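Local coordinates for protein cysteine S-methyltransferase NleE (PDB 4R29) that probably blocks host NF-kappa-B signalling by using S-adenosylmethionine to methylate a zinc-finger cysteine in the host proteins TAB2 and TAB3, at residues A[109-115]-A[143-149]; A[134-139]-A[162-168]. The protein carries 1 engineered substitution. All blocks are in the same frame, centred on the assembly; numbering follows the deposited sequence.

Contact 1 of 2, residues A[109-115]-A[143-149]. With SAM (S-adenosylmethionine), chain E.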
loop_
_atom_site.group_PDB
_atom_site.type_symbol
_atom_site.label_atom_id
_atom_site.label_comp_id
_atom_site.label_asym_id
_atom_site.label_seq_id
_atom_site.Cartn_x
_atom_site.Cartn_y
_atom_site.Cartn_z
ATOM N N MET A 109 -7.462 7.685 -1.258
ATOM C CA MET A 109 -6.278 6.819 -1.196
ATOM C C MET A 109 -6.152 5.924 0.031
ATOM O O MET A 109 -6.795 6.136 1.061
ATOM C CB MET A 109 -4.957 7.545 -1.532
ATOM C CG MET A 109 -4.168 8.123 -0.419
ATOM S SD MET A 109 -3.203 7.059 0.710
ATOM C CE MET A 109 -3.033 8.343 1.953
ATOM N N GLY A 110 -5.374 4.865 -0.157
ATOM C CA GLY A 110 -5.104 3.875 0.868
ATOM C C GLY A 110 -3.698 3.353 0.642
ATOM O O GLY A 110 -3.104 3.585 -0.411
ATOM N N GLN A 111 -3.164 2.652 1.626
ATOM C CA GLN A 111 -1.803 2.139 1.548
ATOM C C GLN A 111 -1.820 0.746 2.177
ATOM O O GLN A 111 -2.484 0.526 3.178
ATOM C CB GLN A 111 -0.828 3.085 2.275
ATOM C CG GLN A 111 0.609 2.550 2.409
ATOM C CD GLN A 111 0.789 1.645 3.623
ATOM O OE1 GLN A 111 0.370 1.986 4.723
ATOM N NE2 GLN A 111 1.407 0.494 3.425
ATOM N N PHE A 112 -1.132 -0.201 1.559
ATOM C CA PHE A 112 -1.028 -1.553 2.096
ATOM C C PHE A 112 0.322 -2.150 1.692
ATOM O O PHE A 112 1.120 -1.482 1.065
ATOM C CB PHE A 112 -2.222 -2.421 1.657
ATOM C CG PHE A 112 -2.342 -2.614 0.157
ATOM C CD1 PHE A 112 -2.996 -1.665 -0.638
ATOM C CD2 PHE A 112 -1.827 -3.759 -0.457
ATOM C CE1 PHE A 112 -3.131 -1.848 -2.015
ATOM C CE2 PHE A 112 -1.956 -3.954 -1.840
ATOM C CZ PHE A 112 -2.604 -2.989 -2.620
ATOM N N SER A 113 0.575 -3.403 2.042
ATOM C CA SER A 113 1.865 -4.030 1.753
ATOM C C SER A 113 1.687 -5.348 1.045
ATOM O O SER A 113 0.678 -6.032 1.216
ATOM C CB SER A 113 2.623 -4.289 3.058
ATOM O OG SER A 113 3.133 -3.069 3.551
ATOM N N VAL A 114 2.675 -5.723 0.249
ATOM C CA VAL A 114 2.660 -7.050 -0.343
ATOM C C VAL A 114 3.984 -7.741 -0.049
ATOM O O VAL A 114 5.021 -7.085 0.023
ATOM C CB VAL A 114 2.364 -7.012 -1.863
ATOM C CG1 VAL A 114 0.970 -6.474 -2.113
ATOM C CG2 VAL A 114 3.403 -6.167 -2.596
ATOM N N ASP A 115 3.938 -9.057 0.141
ATOM C CA ASP A 115 5.161 -9.837 0.368
ATOM C C ASP A 115 5.758 -10.342 -0.952
ATOM O O ASP A 115 6.754 -11.070 -0.958
ATOM C CB ASP A 115 4.923 -11.002 1.357
ATOM C CG ASP A 115 3.887 -12.002 0.862
ATOM O OD1 ASP A 115 3.688 -12.114 -0.369
ATOM O OD2 ASP A 115 3.273 -12.687 1.714
ATOM N N PHE A 143 11.863 -8.097 1.475
ATOM C CA PHE A 143 10.938 -8.659 0.499
ATOM C C PHE A 143 9.653 -7.861 0.361
ATOM O O PHE A 143 8.944 -7.999 -0.627
ATOM C CB PHE A 143 10.626 -10.126 0.822
ATOM C CG PHE A 143 10.095 -10.354 2.216
ATOM C CD1 PHE A 143 8.738 -10.220 2.488
ATOM C CD2 PHE A 143 10.947 -10.722 3.247
ATOM C CE1 PHE A 143 8.239 -10.434 3.773
ATOM C CE2 PHE A 143 10.458 -10.941 4.537
ATOM C CZ PHE A 143 9.102 -10.797 4.800
ATOM N N LEU A 144 9.370 -7.028 1.358
ATOM C CA LEU A 144 8.121 -6.295 1.433
ATOM C C LEU A 144 8.127 -5.040 0.559
ATOM O O LEU A 144 9.116 -4.302 0.507
ATOM C CB LEU A 144 7.841 -5.912 2.885
ATOM C CG LEU A 144 6.635 -6.553 3.572
ATOM C CD1 LEU A 144 6.335 -7.938 3.014
ATOM C CD2 LEU A 144 6.836 -6.596 5.085
ATOM N N TYR A 145 7.016 -4.816 -0.136
ATOM C CA TYR A 145 6.807 -3.581 -0.892
ATOM C C TYR A 145 5.580 -2.832 -0.387
ATOM O O TYR A 145 4.569 -3.439 -0.074
ATOM C CB TYR A 145 6.661 -3.881 -2.381
ATOM C CG TYR A 145 7.952 -4.309 -3.000
ATOM C CD1 TYR A 145 8.400 -5.621 -2.880
ATOM C CD2 TYR A 145 8.750 -3.397 -3.678
ATOM C CE1 TYR A 145 9.603 -6.011 -3.429
ATOM C CE2 TYR A 145 9.954 -3.782 -4.241
ATOM C CZ TYR A 145 10.376 -5.089 -4.111
ATOM O OH TYR A 145 11.575 -5.474 -4.673
ATOM N N ILE A 146 5.690 -1.514 -0.291
ATOM C CA ILE A 146 4.549 -0.661 0.025
ATOM C C ILE A 146 3.767 -0.351 -1.255
ATOM O O ILE A 146 4.356 -0.042 -2.295
ATOM C CB ILE A 146 5.012 0.683 0.644
ATOM C CG1 ILE A 146 5.937 0.444 1.832
ATOM C CG2 ILE A 146 3.814 1.546 1.044
ATOM C CD1 ILE A 146 5.240 -0.117 3.002
ATOM N N VAL A 147 2.441 -0.423 -1.169
ATOM C CA VAL A 147 1.576 0.014 -2.257
ATOM C C VAL A 147 0.670 1.144 -1.814
ATOM O O VAL A 147 -0.116 1.004 -0.874
ATOM C CB VAL A 147 0.708 -1.137 -2.797
ATOM C CG1 VAL A 147 -0.046 -0.684 -4.053
ATOM C CG2 VAL A 147 1.575 -2.379 -3.066
ATOM N N VAL A 148 0.786 2.276 -2.493
ATOM C CA VAL A 148 -0.101 3.406 -2.268
ATOM C C VAL A 148 -1.096 3.470 -3.428
ATOM O O VAL A 148 -0.727 3.787 -4.570
ATOM C CB VAL A 148 0.686 4.744 -2.177
ATOM C CG1 VAL A 148 -0.248 5.916 -1.882
ATOM C CG2 VAL A 148 1.783 4.666 -1.104
ATOM N N VAL A 149 -2.355 3.158 -3.134
ATOM C CA VAL A 149 -3.400 3.117 -4.155
ATOM C C VAL A 149 -4.302 4.365 -4.048
ATOM O O VAL A 149 -4.738 4.737 -2.953
ATOM C CB VAL A 149 -4.224 1.790 -4.052
ATOM C CG1 VAL A 149 -4.804 1.622 -2.648
ATOM C CG2 VAL A 149 -5.334 1.712 -5.133
HETATM N N SAM E . -3.977 0.179 5.323
HETATM C CA SAM E . -4.261 1.475 5.940
HETATM C C SAM E . -5.105 2.360 5.030
HETATM O O SAM E . -5.753 3.292 5.518
HETATM O OXT SAM E . -5.124 2.171 3.801
HETATM C CB SAM E . -2.991 2.241 6.295
HETATM C CG SAM E . -2.219 1.675 7.476
HETATM S SD SAM E . -1.040 2.853 8.214
HETATM C CE SAM E . -0.458 1.753 9.530
HETATM C "C5'" SAM E . -2.185 3.844 9.205
HETATM C "C4'" SAM E . -1.440 4.975 9.908
HETATM O "O4'" SAM E . -2.339 6.016 10.246
HETATM C "C3'" SAM E . -0.777 4.513 11.202
HETATM O "O3'" SAM E . 0.567 4.125 10.987
HETATM C "C2'" SAM E . -0.880 5.726 12.101
HETATM O "O2'" SAM E . 0.311 6.442 11.941
HETATM C "C1'" SAM E . -2.013 6.564 11.513
HETATM N N9 SAM E . -3.266 6.507 12.291
HETATM C C8 SAM E . -3.968 7.585 12.760
HETATM N N7 SAM E . -5.077 7.154 13.388
HETATM C C5 SAM E . -5.099 5.805 13.319
HETATM C C6 SAM E . -6.005 4.868 13.793
HETATM N N6 SAM E . -7.088 5.262 14.456
HETATM N N1 SAM E . -5.767 3.532 13.574
HETATM C C2 SAM E . -4.641 3.132 12.875
HETATM N N3 SAM E . -3.743 4.068 12.401
HETATM C C4 SAM E . -3.970 5.387 12.619
HETATM O O HOH W 1 9.171 -9.952 -2.369
#
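Strand 109-114 pairs antiparallel with strand 145-149 in the small sheet of this Rossmann-like fold, and Gln-111, opposite Val-148, binds S-adenosylmethionine. Gly-110, Phe-112 and Val-114 form the hydrogen-bonded pairs with Val-149, Val-147 and Tyr-145. Each pair is closed by two backbone bonds, six in all. The straightest runs from Val-147 N to Phe-112 O, at 2.8 Å and 174°. On the edge of the strand turned from strand 145-149, the N and O of Gln-111 meet the ligand. Gln-111 N donates to SAM OXT at 3.0 Å and 167°, and SAM N donates to Gln-111 O at 2.6 Å. One residue's backbone thus holds both the carboxylate and the amino group of the methionine part. The side-chain amide of Gln-111 turns forward along its own strand, toward Phe-112. Its chain bends at chi2 (-85°), which brings NE2 3.5 Å from Ile-146 CG2 and into a weak bond with Phe-112 O. That oxygen therefore has two donors. On the other face, the Phe-112 ring lies beside Val-147 and points the same way. Val-147 CB sits 3.9 Å from the ring centroid, over the face in a CH-pi contact. Val-149 CG1 meets the ring at its edge, 3.9 Å from Phe-112 CE1. Where the strands end, a water donates to both Asp-115 O and Phe-143 O. Strand 131-137 lies on the far side of strand 145-151. Helix 155-181 packs on the face of Gln-111 and Val-148. Helix 120-125 packs on the face of Phe-112, Val-147 and Val-149.

Contact 2 of 2, residues A[134-139]-A[162-168]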
loop_
_atom_site.group_PDB
_atom_site.type_symbol
_atom_site.label_atom_id
_atom_site.label_comp_id
_atom_site.label_asym_id
_atom_site.label_seq_id
_atom_site.Cartn_x
_atom_site.Cartn_y
_atom_site.Cartn_z
ATOM N N LYS A 134 1.264 3.644 -6.487
ATOM C CA LYS A 134 2.679 3.973 -6.335
ATOM C C LYS A 134 3.317 2.874 -5.487
ATOM O O LYS A 134 2.834 2.570 -4.392
ATOM C CB LYS A 134 2.868 5.354 -5.700
ATOM C CG LYS A 134 2.476 6.513 -6.620
ATOM C CD LYS A 134 2.652 7.892 -5.937
ATOM C CE LYS A 134 2.351 9.064 -6.878
ATOM N NZ LYS A 134 3.513 9.422 -7.752
ATOM N N ILE A 135 4.368 2.247 -6.010
ATOM C CA ILE A 135 4.957 1.076 -5.368
ATOM C C ILE A 135 6.418 1.327 -5.056
ATOM O O ILE A 135 7.128 1.934 -5.858
ATOM C CB ILE A 135 4.877 -0.170 -6.272
ATOM C CG1 ILE A 135 3.439 -0.415 -6.730
ATOM C CG2 ILE A 135 5.444 -1.395 -5.543
ATOM C CD1 ILE A 135 3.301 -1.421 -7.878
ATOM N N PHE A 136 6.862 0.862 -3.892
ATOM C CA PHE A 136 8.280 0.930 -3.535
ATOM C C PHE A 136 8.628 -0.030 -2.411
ATOM O O PHE A 136 7.759 -0.417 -1.631
ATOM C CB PHE A 136 8.700 2.349 -3.162
ATOM C CG PHE A 136 7.833 2.982 -2.121
ATOM C CD1 PHE A 136 6.653 3.621 -2.480
ATOM C CD2 PHE A 136 8.195 2.950 -0.791
ATOM C CE1 PHE A 136 5.847 4.217 -1.528
ATOM C CE2 PHE A 136 7.380 3.544 0.180
ATOM C CZ PHE A 136 6.204 4.178 -0.196
ATOM N N PRO A 137 9.911 -0.416 -2.329
ATOM C CA PRO A 137 10.388 -1.347 -1.301
ATOM C C PRO A 137 10.095 -0.831 0.109
ATOM O O PRO A 137 10.199 0.361 0.358
ATOM C CB PRO A 137 11.911 -1.377 -1.531
ATOM C CG PRO A 137 12.097 -0.978 -2.961
ATOM C CD PRO A 137 11.002 0.034 -3.219
ATOM N N LYS A 138 9.733 -1.723 1.022
ATOM C CA LYS A 138 9.557 -1.313 2.394
ATOM C C LYS A 138 10.907 -1.040 3.006
ATOM O O LYS A 138 11.834 -1.843 2.875
ATOM C CB LYS A 138 8.839 -2.366 3.226
ATOM C CG LYS A 138 8.678 -1.940 4.682
ATOM C CD LYS A 138 7.507 -2.649 5.363
ATOM C CE LYS A 138 7.488 -2.399 6.877
ATOM N NZ LYS A 138 8.045 -1.057 7.256
ATOM N N GLU A 139 11.006 0.118 3.654
ATOM C CA GLU A 139 12.112 0.450 4.542
ATOM C C GLU A 139 12.429 -0.739 5.455
ATOM O O GLU A 139 11.522 -1.387 5.977
ATOM C CB GLU A 139 11.708 1.657 5.396
ATOM C CG GLU A 139 12.747 2.108 6.400
ATOM C CD GLU A 139 13.959 2.709 5.727
ATOM O OE1 GLU A 139 14.035 2.652 4.475
ATOM O OE2 GLU A 139 14.826 3.240 6.448
ATOM N N ASN A 162 0.955 11.483 -2.640
ATOM C CA ASN A 162 2.217 12.197 -2.496
ATOM C C ASN A 162 2.459 12.609 -1.046
ATOM O O ASN A 162 3.550 12.427 -0.512
ATOM C CB ASN A 162 2.250 13.421 -3.419
ATOM C CG ASN A 162 2.566 13.058 -4.858
ATOM O OD1 ASN A 162 3.227 12.051 -5.130
ATOM N ND2 ASN A 162 2.091 13.874 -5.785
ATOM N N ARG A 163 1.429 13.156 -0.414
ATOM C CA ARG A 163 1.515 13.567 0.973
ATOM C C ARG A 163 1.858 12.379 1.888
ATOM O O ARG A 163 2.604 12.514 2.852
ATOM C CB ARG A 163 0.215 14.227 1.403
ATOM C CG ARG A 163 0.214 14.755 2.835
ATOM C CD ARG A 163 1.109 15.967 2.914
ATOM N NE ARG A 163 1.072 16.622 4.220
ATOM C CZ ARG A 163 2.113 17.264 4.747
ATOM N NH1 ARG A 163 3.269 17.323 4.090
ATOM N NH2 ARG A 163 2.004 17.839 5.933
ATOM N N PHE A 164 1.334 11.210 1.575
ATOM C CA PHE A 164 1.699 10.038 2.344
ATOM C C PHE A 164 3.193 9.751 2.248
ATOM O O PHE A 164 3.837 9.456 3.246
ATOM C CB PHE A 164 0.909 8.812 1.892
ATOM C CG PHE A 164 1.464 7.523 2.413
ATOM C CD1 PHE A 164 1.203 7.120 3.710
ATOM C CD2 PHE A 164 2.278 6.727 1.615
ATOM C CE1 PHE A 164 1.721 5.929 4.208
ATOM C CE2 PHE A 164 2.799 5.532 2.099
ATOM C CZ PHE A 164 2.523 5.133 3.402
ATOM N N ILE A 165 3.735 9.823 1.040
ATOM C CA ILE A 165 5.141 9.522 0.822
ATOM C C ILE A 165 6.059 10.485 1.598
ATOM O O ILE A 165 7.084 10.075 2.165
ATOM C CB ILE A 165 5.463 9.505 -0.681
ATOM C CG1 ILE A 165 4.703 8.356 -1.358
ATOM C CG2 ILE A 165 6.966 9.364 -0.921
ATOM C CD1 ILE A 165 4.806 8.378 -2.883
ATOM N N GLU A 166 5.670 11.756 1.638
ATOM C CA GLU A 166 6.362 12.743 2.467
ATOM C C GLU A 166 6.303 12.385 3.941
ATOM O O GLU A 166 7.325 12.424 4.626
ATOM C CB GLU A 166 5.750 14.127 2.296
ATOM C CG GLU A 166 5.929 14.705 0.927
ATOM C CD GLU A 166 5.109 15.966 0.749
ATOM O OE1 GLU A 166 4.882 16.366 -0.415
ATOM O OE2 GLU A 166 4.683 16.547 1.773
ATOM N N LEU A 167 5.106 12.067 4.438
ATOM C CA LEU A 167 4.983 11.712 5.839
ATOM C C LEU A 167 5.742 10.417 6.092
ATOM O O LEU A 167 6.457 10.291 7.071
ATOM C CB LEU A 167 3.512 11.602 6.263
ATOM C CG LEU A 167 2.690 12.892 6.127
ATOM C CD1 LEU A 167 1.226 12.692 6.474
ATOM C CD2 LEU A 167 3.295 13.993 6.997
ATOM N N TYR A 168 5.614 9.462 5.186
ATOM C CA TYR A 168 6.328 8.204 5.331
ATOM C C TYR A 168 7.846 8.407 5.390
ATOM O O TYR A 168 8.542 7.729 6.140
ATOM C CB TYR A 168 5.993 7.280 4.181
ATOM C CG TYR A 168 6.707 5.957 4.251
ATOM C CD1 TYR A 168 6.227 4.938 5.064
ATOM C CD2 TYR A 168 7.855 5.722 3.505
ATOM C CE1 TYR A 168 6.861 3.720 5.132
ATOM C CE2 TYR A 168 8.506 4.504 3.567
ATOM C CZ TYR A 168 8.000 3.507 4.384
ATOM O OH TYR A 168 8.624 2.287 4.466
#
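Tyr-168 reaches from helix 155-181 to Phe-136 near the end of strand 131-137 and to Glu-139 in the loop just after it. The helix follows the hairpin of strands 131-137 and 145-151 and packs on one face of the sheet. In this region the helix runs nearly along strand 134-137: the segment axes are 19° apart in direction and 11.1 Å apart at closest approach. Within the helix, Tyr-168 CB rests above one face of the Phe-164 ring, toward its rim. CG stands opposite the backbone nitrogen (chi1 179°), and the ring extends toward the strand. Tyr-168 CD2 is 4.0 Å from Phe-136 CE2. The next atom, Tyr-168 CE2, is closer to the same carbon, at 3.7 Å. The two rings make an offset edge-to-face pair, with the edge of Phe-136 toward the face of Tyr-168 and the planes at 61°. At the tip, Tyr-168 OH accepts a weak, long hydrogen bond from Glu-139 N and also touches Glu-139 CB at 3.3 Å. The helix thus touches the backbone just past the strand, though the bond is weak. Phe-136 also packs against two more helix residues. Its CZ meets Phe-164 CE2 rim to rim at 4.3 Å, each atom near the plane of the other ring, and its CE1 packs against Ile-165 CG1. Lys-134 lies across Ile-165 at about a right angle. The lysine chain is extended until it bends at chi4. Lys-134 CD lies 3.8 Å from Ile-165 CD1, and Lys-134 CE lies 3.6 Å from Asn-162 OD1.

Overall arrangement
The two contacts are neighbours in one layered unit, their centres about 9 Å apart. Strand 145-151 lies between the other two strands of the sheet, so contact 1 and contact 2 meet along it. Ile-146 N and Phe-136 O are 2.7 Å apart, a probable hydrogen bond that joins them through the backbone. Phe-164 of contact 2 joins them through side chains: its CZ is 3.4 Å from Gln-111 CG, and its CD2 is 3.4 Å from Val-148 CG2. Contact 1 holds S-adenosylmethionine directly. Contact 2 is one shell further from it: the side chain of Phe-164 packs on Gln-111 and is about 6 Å from the ligand.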